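Local coordinates for DMATS type aromatic prenyltransferase (Streptomyces coelicolor, PDB 6ZS0), which probably catalyses transfer of a dimethylallyl group from its diphosphate to C5 of the indole ring of tryptophan, at residues A[15-20]-A[309-314]; A[64-69]-A[76-81]; A[89-94]-A[131-136]; A[123-128]-A[154-159]. All blocks are in the same frame, centred on the assembly; numbering follows the deposited sequence. Where two conformers were deposited one is given.

Interaction 1 of 4, residues A[15-20]-A[309-314]; sequences RRLGSV and LAALTE
Ala311 meets helix 6-20 twice over, once with its methyl group and once with its carbonyl oxygen. The methyl settles on one turn of that helix, where Leu17 CD2 lies 3.8 Å and Arg16 CB 3.9 Å from Ala311 CB, with Val20 CG2 a little farther off. So small a side chain lets the backbones come close, the CA atoms of Arg16 and Ala311 being 5.3 Å apart. The carbonyl belongs to the last turn of helix 303-312 and is held by the NE edge of the Arg16 guanidinium, through two nitrogens. NE is 2.7 Å from Ala311 O and comes in on a lone pair in the carbonyl plane, with an N-H...O angle of 152°; NH2 is 2.9 Å from the same oxygen and approaches nearly along the C=O axis. A bend in the arginine chain (chi3 -55°) brings both nitrogens round to this one acceptor, which lies in the guanidinium plane. A positive group at a helix C-terminus is likely to be favoured by the partial negative charge there.

Leu312 follows. Its CA-CB bond heads away from helix 6-20, yet its branch returns: CD2 lies 3.7 Å from Leu17 CD1, the two leucines crossing at a slant. Its carbonyl oxygen is taken by Gln13 NE2. At Thr313 the chain leaves helical geometry.

Beneath the two helices lies the barrel: Leu17 and Leu312 both rest on Phe66 of strand 64-70, and Leu312 also on Leu343 of strand 338-344, while Arg15 reaches across to helix 25-39.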
# COMPACT_ATOMS: atom_id res chain seq x y z
N ARG A 15 14.25 -5.59 -8.24
CA ARG A 15 15.48 -6.39 -8.09
C ARG A 15 16.41 -5.73 -7.07
O ARG A 15 16.94 -6.47 -6.18
CB ARG A 15 16.18 -6.55 -9.43
CG ARG A 15 15.45 -7.47 -10.39
CD ARG A 15 16.18 -7.48 -11.72
NE ARG A 15 15.40 -8.21 -12.72
CZ ARG A 15 15.42 -9.53 -12.88
NH1 ARG A 15 14.67 -10.09 -13.83
NH2 ARG A 15 16.19 -10.28 -12.12
N ARG A 16 16.64 -4.43 -7.20
CA ARG A 16 17.60 -3.71 -6.32
C ARG A 16 17.02 -3.65 -4.91
O ARG A 16 17.77 -3.90 -3.96
CB ARG A 16 17.96 -2.34 -6.89
CG ARG A 16 18.69 -2.41 -8.22
CD ARG A 16 19.16 -1.04 -8.67
NE ARG A 16 18.06 -0.07 -8.73
CZ ARG A 16 17.33 0.17 -9.81
NH1 ARG A 16 17.57 -0.45 -10.94
NH2 ARG A 16 16.36 1.07 -9.74
N LEU A 17 15.74 -3.34 -4.77
CA LEU A 17 15.09 -3.29 -3.45
C LEU A 17 15.06 -4.69 -2.83
O LEU A 17 15.32 -4.79 -1.64
CB LEU A 17 13.67 -2.73 -3.57
CG LEU A 17 13.54 -1.23 -3.74
CD1 LEU A 17 12.10 -0.90 -4.10
CD2 LEU A 17 13.98 -0.50 -2.47
N GLY A 18 14.75 -5.72 -3.62
CA GLY A 18 14.70 -7.12 -3.14
C GLY A 18 16.04 -7.53 -2.54
O GLY A 18 16.05 -8.15 -1.47
N SER A 19 17.13 -7.12 -3.17
CA SER A 19 18.50 -7.46 -2.70
C SER A 19 18.77 -6.72 -1.39
O SER A 19 19.28 -7.37 -0.43
CB SER A 19 19.53 -7.14 -3.72
OG SER A 19 19.20 -7.78 -4.93
N VAL A 20 18.41 -5.44 -1.32
CA VAL A 20 18.53 -4.64 -0.07
C VAL A 20 17.76 -5.36 1.05
O VAL A 20 18.25 -5.36 2.17
CB VAL A 20 18.05 -3.19 -0.28
CG1 VAL A 20 17.91 -2.44 1.05
CG2 VAL A 20 18.99 -2.44 -1.21
N LEU A 309 16.15 3.68 -0.41
CA LEU A 309 15.96 4.89 -1.22
C LEU A 309 16.96 4.94 -2.38
O LEU A 309 16.53 5.21 -3.49
CB LEU A 309 15.98 6.15 -0.34
CG LEU A 309 14.59 6.65 -0.02
CD1 LEU A 309 13.84 5.60 0.79
CD2 LEU A 309 14.63 7.99 0.71
N ALA A 310 18.23 4.64 -2.15
CA ALA A 310 19.25 4.67 -3.23
C ALA A 310 18.94 3.59 -4.29
O ALA A 310 19.19 3.85 -5.47
CB ALA A 310 20.63 4.53 -2.63
N ALA A 311 18.37 2.45 -3.89
CA ALA A 311 17.88 1.39 -4.80
C ALA A 311 16.78 1.91 -5.73
O ALA A 311 16.78 1.53 -6.91
CB ALA A 311 17.38 0.21 -4.00
N LEU A 312 15.85 2.71 -5.21
CA LEU A 312 14.73 3.26 -6.02
C LEU A 312 15.31 4.15 -7.10
O LEU A 312 14.88 4.06 -8.25
CB LEU A 312 13.81 4.12 -5.15
CG LEU A 312 12.87 3.42 -4.18
CD1 LEU A 312 12.32 4.45 -3.19
CD2 LEU A 312 11.74 2.73 -4.91
N THR A 313 16.22 5.03 -6.73
CA THR A 313 16.74 6.09 -7.62
C THR A 313 18.08 6.62 -7.13
O THR A 313 18.28 6.67 -5.90
CB THR A 313 15.76 7.24 -7.73
OG1 THR A 313 16.33 8.22 -8.60
CG2 THR A 313 15.45 7.87 -6.38
N GLU A 314 18.86 7.14 -8.08
CA GLU A 314 20.19 7.78 -7.88
C GLU A 314 20.03 9.20 -7.34
O GLU A 314 21.03 9.74 -6.84
CB GLU A 314 20.96 7.80 -9.20
CG GLU A 314 21.02 6.44 -9.88

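Interaction 2 of 4, residues A[64-69]-A[76-81]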
# COMPACT_ATOMS: atom_id res chain seq x y z
N VAL A 64 2.74 0.97 -9.93
CA VAL A 64 3.54 0.14 -9.03
C VAL A 64 3.97 1.02 -7.87
O VAL A 64 4.31 2.18 -8.12
CB VAL A 64 4.78 -0.44 -9.72
CG1 VAL A 64 5.54 -1.37 -8.81
CG2 VAL A 64 4.43 -1.16 -11.03
N GLU A 65 3.95 0.44 -6.68
CA GLU A 65 4.50 1.08 -5.47
C GLU A 65 5.16 -0.00 -4.65
O GLU A 65 4.76 -1.14 -4.76
CB GLU A 65 3.40 1.77 -4.66
CG GLU A 65 3.91 2.46 -3.39
CD GLU A 65 2.81 3.06 -2.54
OE1 GLU A 65 2.05 2.28 -1.92
OE2 GLU A 65 2.72 4.32 -2.49
N PHE A 66 6.20 0.33 -3.92
CA PHE A 66 6.90 -0.65 -3.07
C PHE A 66 6.68 -0.30 -1.61
O PHE A 66 6.31 0.84 -1.28
CB PHE A 66 8.39 -0.68 -3.36
CG PHE A 66 8.69 -1.06 -4.79
CD1 PHE A 66 9.00 -0.09 -5.73
CD2 PHE A 66 8.61 -2.38 -5.19
CE1 PHE A 66 9.28 -0.44 -7.05
CE2 PHE A 66 8.88 -2.73 -6.51
CZ PHE A 66 9.23 -1.76 -7.43
N SER A 67 6.87 -1.28 -0.75
CA SER A 67 6.93 -1.01 0.70
C SER A 67 7.96 -1.93 1.35
O SER A 67 8.15 -3.05 0.88
CB SER A 67 5.57 -1.09 1.34
OG SER A 67 5.03 -2.40 1.34
N LEU A 68 8.55 -1.44 2.44
CA LEU A 68 9.38 -2.25 3.35
C LEU A 68 8.80 -2.14 4.73
O LEU A 68 8.65 -0.99 5.23
CB LEU A 68 10.82 -1.76 3.33
CG LEU A 68 11.59 -2.04 2.05
CD1 LEU A 68 12.96 -1.41 2.09
CD2 LEU A 68 11.70 -3.53 1.79
N SER A 69 8.48 -3.28 5.35
CA SER A 69 7.91 -3.40 6.72
C SER A 69 8.97 -3.97 7.66
O SER A 69 9.45 -5.11 7.42
CB SER A 69 6.69 -4.25 6.74
OG SER A 69 5.70 -3.74 5.88
N PRO A 76 13.71 -7.37 7.00
CA PRO A 76 12.74 -6.46 6.38
C PRO A 76 11.80 -7.26 5.46
O PRO A 76 12.29 -8.24 4.85
CB PRO A 76 13.60 -5.48 5.58
CG PRO A 76 15.00 -5.64 6.10
CD PRO A 76 15.10 -7.02 6.70
N ALA A 77 10.50 -6.97 5.47
CA ALA A 77 9.50 -7.62 4.59
C ALA A 77 9.15 -6.69 3.44
O ALA A 77 8.66 -5.58 3.69
CB ALA A 77 8.28 -7.98 5.36
N MET A 78 9.35 -7.14 2.22
CA MET A 78 9.12 -6.29 1.04
C MET A 78 7.79 -6.63 0.42
O MET A 78 7.46 -7.83 0.31
CB MET A 78 10.24 -6.47 0.03
CG MET A 78 10.05 -5.67 -1.19
SD MET A 78 11.48 -5.90 -2.24
CE MET A 78 10.89 -5.15 -3.76
N ARG A 79 7.04 -5.60 0.04
CA ARG A 79 5.83 -5.78 -0.79
C ARG A 79 5.94 -4.95 -2.06
O ARG A 79 6.60 -3.90 -2.07
CB ARG A 79 4.57 -5.39 -0.04
CG ARG A 79 4.29 -6.26 1.16
CD ARG A 79 3.13 -5.71 1.97
NE ARG A 79 2.71 -6.70 2.94
CZ ARG A 79 3.37 -7.01 4.05
NH1 ARG A 79 4.51 -6.39 4.34
NH2 ARG A 79 2.90 -7.94 4.86
N VAL A 80 5.21 -5.40 -3.08
CA VAL A 80 4.98 -4.59 -4.30
C VAL A 80 3.48 -4.53 -4.54
O VAL A 80 2.81 -5.59 -4.46
CB VAL A 80 5.71 -5.12 -5.53
CG1 VAL A 80 5.31 -6.54 -5.86
CG2 VAL A 80 5.51 -4.19 -6.72
N LEU A 81 2.99 -3.32 -4.75
CA LEU A 81 1.58 -3.03 -5.03
C LEU A 81 1.46 -2.72 -6.51
O LEU A 81 2.26 -1.92 -7.04
CB LEU A 81 1.12 -1.84 -4.20
CG LEU A 81 -0.34 -1.42 -4.40
CD1 LEU A 81 -1.28 -2.44 -3.78
CD2 LEU A 81 -0.56 -0.06 -3.82
O HOH W 1 6.16 -4.19 3.33
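Phe66 and Val80 stand side by side on one face of an antiparallel hairpin, and their fit shows how neighbouring strands interlock. With CG anti to its own carbonyl carbon (chi1 -60°), the Phe66 ring runs alongside both cross-strand neighbours: CD2 is 3.9 Å from Met78 CE and CE2 is 3.7 Å from Val80 CG2. That valine methyl fills the hollow between the ring and Val64, whose CG1 is 3.5 Å from Val80 CG2. Leu68 CD2 rests 3.7 Å from Met78 CB. With an alanine at Phe66, the Met78 and Val80 methyls would probably lose the wall they lean on, opening a gap beneath Leu17.

The face bearing Ser67, Ser69 and Arg79 is hollowed for a water instead. Arg79 NH1 donates to it in the guanidinium plane, it donates to Ala77 O, and it is hydrogen-bonded to Ser67 OG and, in the conformer given for Ser69, to its OG, which also bonds Thr340 OG1.

Six backbone hydrogen bonds fix the register. Overall, Phe66, Leu68, Met78 and Val80 make an apolar face that takes helix 6-20; the other, mainly polar despite Ala77 and Leu81, is consistent with the lumen of an ABBA barrel.

Interaction 3 of 4, residues A[89-94]-A[131-136]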
# COMPACT_ATOMS: atom_id res chain seq x y z
N THR A 89 -9.23 0.26 -21.26
CA THR A 89 -9.90 1.45 -21.83
C THR A 89 -11.10 1.87 -20.98
O THR A 89 -11.69 2.93 -21.26
CB THR A 89 -10.31 1.22 -23.29
OG1 THR A 89 -11.09 0.02 -23.40
CG2 THR A 89 -9.09 1.07 -24.18
N SER A 90 -11.45 1.09 -19.96
CA SER A 90 -12.57 1.39 -19.06
C SER A 90 -12.25 0.83 -17.67
O SER A 90 -11.46 -0.12 -17.56
CB SER A 90 -13.87 0.82 -19.59
OG SER A 90 -13.90 -0.59 -19.48
N LEU A 91 -12.83 1.43 -16.66
CA LEU A 91 -12.64 0.94 -15.28
C LEU A 91 -13.22 -0.49 -15.16
O LEU A 91 -12.62 -1.33 -14.42
CB LEU A 91 -13.27 1.94 -14.34
CG LEU A 91 -13.00 1.74 -12.87
CD1 LEU A 91 -11.49 1.66 -12.61
CD2 LEU A 91 -13.63 2.87 -12.09
N ALA A 92 -14.31 -0.81 -15.84
CA ALA A 92 -14.86 -2.17 -15.86
C ALA A 92 -13.82 -3.15 -16.41
O ALA A 92 -13.61 -4.22 -15.77
CB ALA A 92 -16.13 -2.20 -16.66
N ASP A 93 -13.17 -2.83 -17.51
CA ASP A 93 -12.18 -3.77 -18.09
C ASP A 93 -10.92 -3.77 -17.22
O ASP A 93 -10.26 -4.80 -17.15
CB ASP A 93 -11.88 -3.48 -19.54
CG ASP A 93 -12.95 -4.02 -20.48
OD1 ASP A 93 -13.87 -4.74 -20.01
OD2 ASP A 93 -12.81 -3.76 -21.66
N ASN A 94 -10.63 -2.66 -16.54
CA ASN A 94 -9.50 -2.58 -15.59
C ASN A 94 -9.75 -3.64 -14.50
O ASN A 94 -8.85 -4.45 -14.20
CB ASN A 94 -9.39 -1.15 -15.06
CG ASN A 94 -8.29 -0.94 -14.04
OD1 ASN A 94 -8.12 -1.71 -13.10
ND2 ASN A 94 -7.53 0.13 -14.24
N PRO A 131 -11.85 5.58 -7.35
CA PRO A 131 -10.61 5.72 -8.14
C PRO A 131 -9.84 4.45 -8.54
O PRO A 131 -8.80 4.55 -9.17
CB PRO A 131 -9.77 6.54 -7.16
CG PRO A 131 -10.18 5.99 -5.84
CD PRO A 131 -11.66 5.84 -5.93
N LEU A 132 -10.35 3.28 -8.18
CA LEU A 132 -9.73 1.99 -8.52
C LEU A 132 -10.83 0.95 -8.67
O LEU A 132 -11.97 1.18 -8.17
CB LEU A 132 -8.70 1.57 -7.44
CG LEU A 132 -9.26 0.95 -6.15
CD1 LEU A 132 -8.22 0.05 -5.44
CD2 LEU A 132 -9.74 2.03 -5.22
N ALA A 133 -10.51 -0.16 -9.34
CA ALA A 133 -11.31 -1.39 -9.38
C ALA A 133 -10.63 -2.50 -8.58
O ALA A 133 -11.30 -3.17 -7.81
CB ALA A 133 -11.56 -1.81 -10.81
N LEU A 134 -9.33 -2.71 -8.77
CA LEU A 134 -8.63 -3.84 -8.12
C LEU A 134 -7.14 -3.59 -8.16
O LEU A 134 -6.57 -3.42 -9.26
CB LEU A 134 -8.98 -5.16 -8.81
CG LEU A 134 -8.50 -6.42 -8.09
CD1 LEU A 134 -9.45 -7.57 -8.39
CD2 LEU A 134 -7.04 -6.77 -8.46
N TRP A 135 -6.51 -3.57 -7.00
CA TRP A 135 -5.05 -3.58 -6.88
C TRP A 135 -4.68 -4.88 -6.17
O TRP A 135 -5.49 -5.43 -5.44
CB TRP A 135 -4.51 -2.39 -6.09
CG TRP A 135 -4.79 -1.05 -6.69
CD1 TRP A 135 -5.17 -0.75 -7.97
CD2 TRP A 135 -4.68 0.21 -6.00
NE1 TRP A 135 -5.28 0.60 -8.12
CE2 TRP A 135 -5.00 1.21 -6.92
CE3 TRP A 135 -4.37 0.56 -4.69
CZ2 TRP A 135 -5.02 2.55 -6.57
CZ3 TRP A 135 -4.38 1.89 -4.35
CH2 TRP A 135 -4.67 2.86 -5.28
N CYS A 136 -3.47 -5.30 -6.42
CA CYS A 136 -2.87 -6.50 -5.82
C CYS A 136 -1.56 -6.10 -5.14
O CYS A 136 -0.75 -5.41 -5.77
CB CYS A 136 -2.67 -7.55 -6.89
SG CYS A 136 -2.08 -9.11 -6.21
O HOH W 2 -6.66 -3.90 -11.95
O HOH W 3 -8.06 -0.64 -10.60
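The carboxamide of Asn94 turns its oxygen toward Ala133, with OD1 4.1 Å from Ala133 CB, and two waters lie round that same atom. Water 3 is 2.7 Å from Asn94 OD1, to which it can donate, and accepts from Ala133 N at 2.8 Å. Water 2 is within hydrogen-bonding distance of Asn94 OD1 and of Leu134 O (2.7 Å from the water oxygen) and can donate to either, though it may not serve both at once. CG anti to the backbone N (chi1 179°) carries the amide out toward 131-136, and the waters span what remains. The other flat group, the Trp135 indole, has Leu132 CD1 3.6 Å above the centre of one face; its NE1 bonds Glu83 OE1.

Direct contact is apolar and modest. Leu91 CD1 lies 3.9 Å from Ala133 CB, and the same alanine methyl is 3.8 Å from Leu91 O. Just before Leu91, Ser90 is the N-cap of helix 91-109: its OG accepts from Asp93 N, with an N-H...O angle of 158°.

Farther on, Leu134 touches Val102 of this helix and packs on strand 147-152, so the capped start of an outer helix meets the chain entering strand 135-139 of the antiparallel ABBA barrel.

Interaction 4 of 4, residues A[123-128]-A[154-159]; sequences FLPPAP and PAVGGE
Val156, second residue of a type I beta turn running from Ala155 to Gly158, pushes its side chain into a notch in the proline-rich loop 123-128. The valine's torsion explains the fit. CG1 sits between the backbone N and the carbonyl carbon (chi1 62°), while CG2, anti to the N, points into the notch. There Pro128 CB is 3.4 Å and Pro125 CD 3.5 Å from Val156 CG2, both tighter than ordinary carbon contact, and CG and CD of Pro125 both face that methyl. Phe123 O closes the notch, 3.8 Å from Val156 CG2. If Pro125 became an alanine, the loss of CG and CD would probably open a gap beside the valine methyls and make this bend of the loop less rigid.

Phe123 takes up the other flank. Its CG is anti to the carbonyl carbon (chi1 -71°), which carries the ring across to Pro154, whose N lies at the ring edge, in plane. The ring also touches Thr165 and Ala169, which joins the loop after helix 120-123 to helix 162-175; Pro154 touches Val166 of the same helix. A backbone hydrogen bond between Val156 and Gln129 ties the loops further.

The turn itself is closed by Gly158 N, which donates to Ala155 O across 2.9 Å.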
# COMPACT_ATOMS: atom_id res chain seq x y z
N PHE A 123 -18.11 -5.42 -5.62
CA PHE A 123 -16.90 -4.60 -5.90
C PHE A 123 -16.58 -4.50 -7.39
O PHE A 123 -15.82 -3.58 -7.74
CB PHE A 123 -15.73 -5.10 -5.06
CG PHE A 123 -15.86 -4.81 -3.59
CD1 PHE A 123 -16.17 -5.81 -2.68
CD2 PHE A 123 -15.70 -3.51 -3.12
CE1 PHE A 123 -16.30 -5.53 -1.33
CE2 PHE A 123 -15.80 -3.25 -1.77
CZ PHE A 123 -16.12 -4.26 -0.88
N LEU A 124 -17.16 -5.35 -8.24
CA LEU A 124 -16.95 -5.31 -9.72
C LEU A 124 -18.29 -5.26 -10.44
O LEU A 124 -18.65 -6.17 -11.19
CB LEU A 124 -16.13 -6.53 -10.14
CG LEU A 124 -14.69 -6.58 -9.59
CD1 LEU A 124 -13.98 -7.82 -10.11
CD2 LEU A 124 -13.89 -5.34 -9.93
N PRO A 125 -19.10 -4.21 -10.20
CA PRO A 125 -20.34 -4.02 -10.95
C PRO A 125 -20.08 -3.40 -12.32
O PRO A 125 -18.97 -2.98 -12.61
CB PRO A 125 -21.11 -3.04 -10.06
CG PRO A 125 -19.99 -2.15 -9.49
CD PRO A 125 -18.88 -3.14 -9.21
N PRO A 126 -21.10 -3.30 -13.20
CA PRO A 126 -20.97 -2.49 -14.41
C PRO A 126 -20.98 -0.99 -14.05
O PRO A 126 -21.41 -0.63 -12.99
CB PRO A 126 -22.18 -2.92 -15.26
CG PRO A 126 -23.20 -3.45 -14.26
CD PRO A 126 -22.39 -3.99 -13.09
N ALA A 127 -20.45 -0.15 -14.92
CA ALA A 127 -20.35 1.31 -14.70
C ALA A 127 -19.76 1.59 -13.33
O ALA A 127 -20.31 2.38 -12.55
CB ALA A 127 -21.71 1.94 -14.85
N PRO A 128 -18.61 0.97 -12.96
CA PRO A 128 -17.97 1.26 -11.69
C PRO A 128 -17.46 2.69 -11.63
O PRO A 128 -17.08 3.25 -12.66
CB PRO A 128 -16.79 0.28 -11.65
CG PRO A 128 -16.46 0.08 -13.10
CD PRO A 128 -17.83 0.01 -13.76
N PRO A 154 -14.78 0.31 -1.94
CA PRO A 154 -16.12 0.42 -1.36
C PRO A 154 -16.99 1.50 -2.03
O PRO A 154 -18.24 1.42 -1.87
CB PRO A 154 -15.81 0.76 0.10
CG PRO A 154 -14.48 0.13 0.34
CD PRO A 154 -13.72 0.44 -0.93
N ALA A 155 -16.40 2.50 -2.69
CA ALA A 155 -17.10 3.63 -3.35
C ALA A 155 -17.39 3.32 -4.82
O ALA A 155 -17.75 4.27 -5.55
CB ALA A 155 -16.31 4.90 -3.23
N VAL A 156 -17.31 2.06 -5.24
CA VAL A 156 -17.49 1.66 -6.67
C VAL A 156 -18.89 2.07 -7.16
O VAL A 156 -19.03 2.32 -8.37
CB VAL A 156 -17.24 0.15 -6.89
CG1 VAL A 156 -18.19 -0.73 -6.12
CG2 VAL A 156 -17.28 -0.18 -8.36
N GLY A 157 -19.89 2.07 -6.28
CA GLY A 157 -21.27 2.51 -6.59
C GLY A 157 -21.59 3.91 -6.09
O GLY A 157 -22.79 4.25 -6.02
N GLY A 158 -20.57 4.69 -5.76
CA GLY A 158 -20.69 6.04 -5.19
C GLY A 158 -20.37 6.05 -3.72
O GLY A 158 -20.59 5.03 -3.05
N GLU A 159 -19.86 7.18 -3.23
CA GLU A 159 -19.44 7.38 -1.82
C GLU A 159 -20.62 7.09 -0.89
O GLU A 159 -20.39 6.57 0.22
CB GLU A 159 -18.88 8.79 -1.63
CG GLU A 159 -17.56 9.02 -2.34

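How the interactions relate
Interaction 2 lies in the barrel wall and interaction 1 in the helix layer packed on it, whereas 3 and 4 sit together on one side of the chain's centre, with 4 opposite 1. Interactions 1 and 3 are mostly buried, 2 and 4 partly so. Interaction 2 is a regular ladder of backbone bonds; interaction 1 rests on its apolar face, Leu17 CD1 coming 3.5 Å from Phe66 CG, and adds an arginine clasp. Interaction 3 shares the sheet with interaction 2 through neighbouring strands 77-82 and 135-139, but relies on waters and a small apolar patch. Interaction 4 has no direct hydrogen bond between its segments and works by tight proline-valine packing; it adjoins interaction 3, where Leu91 meets Pro128.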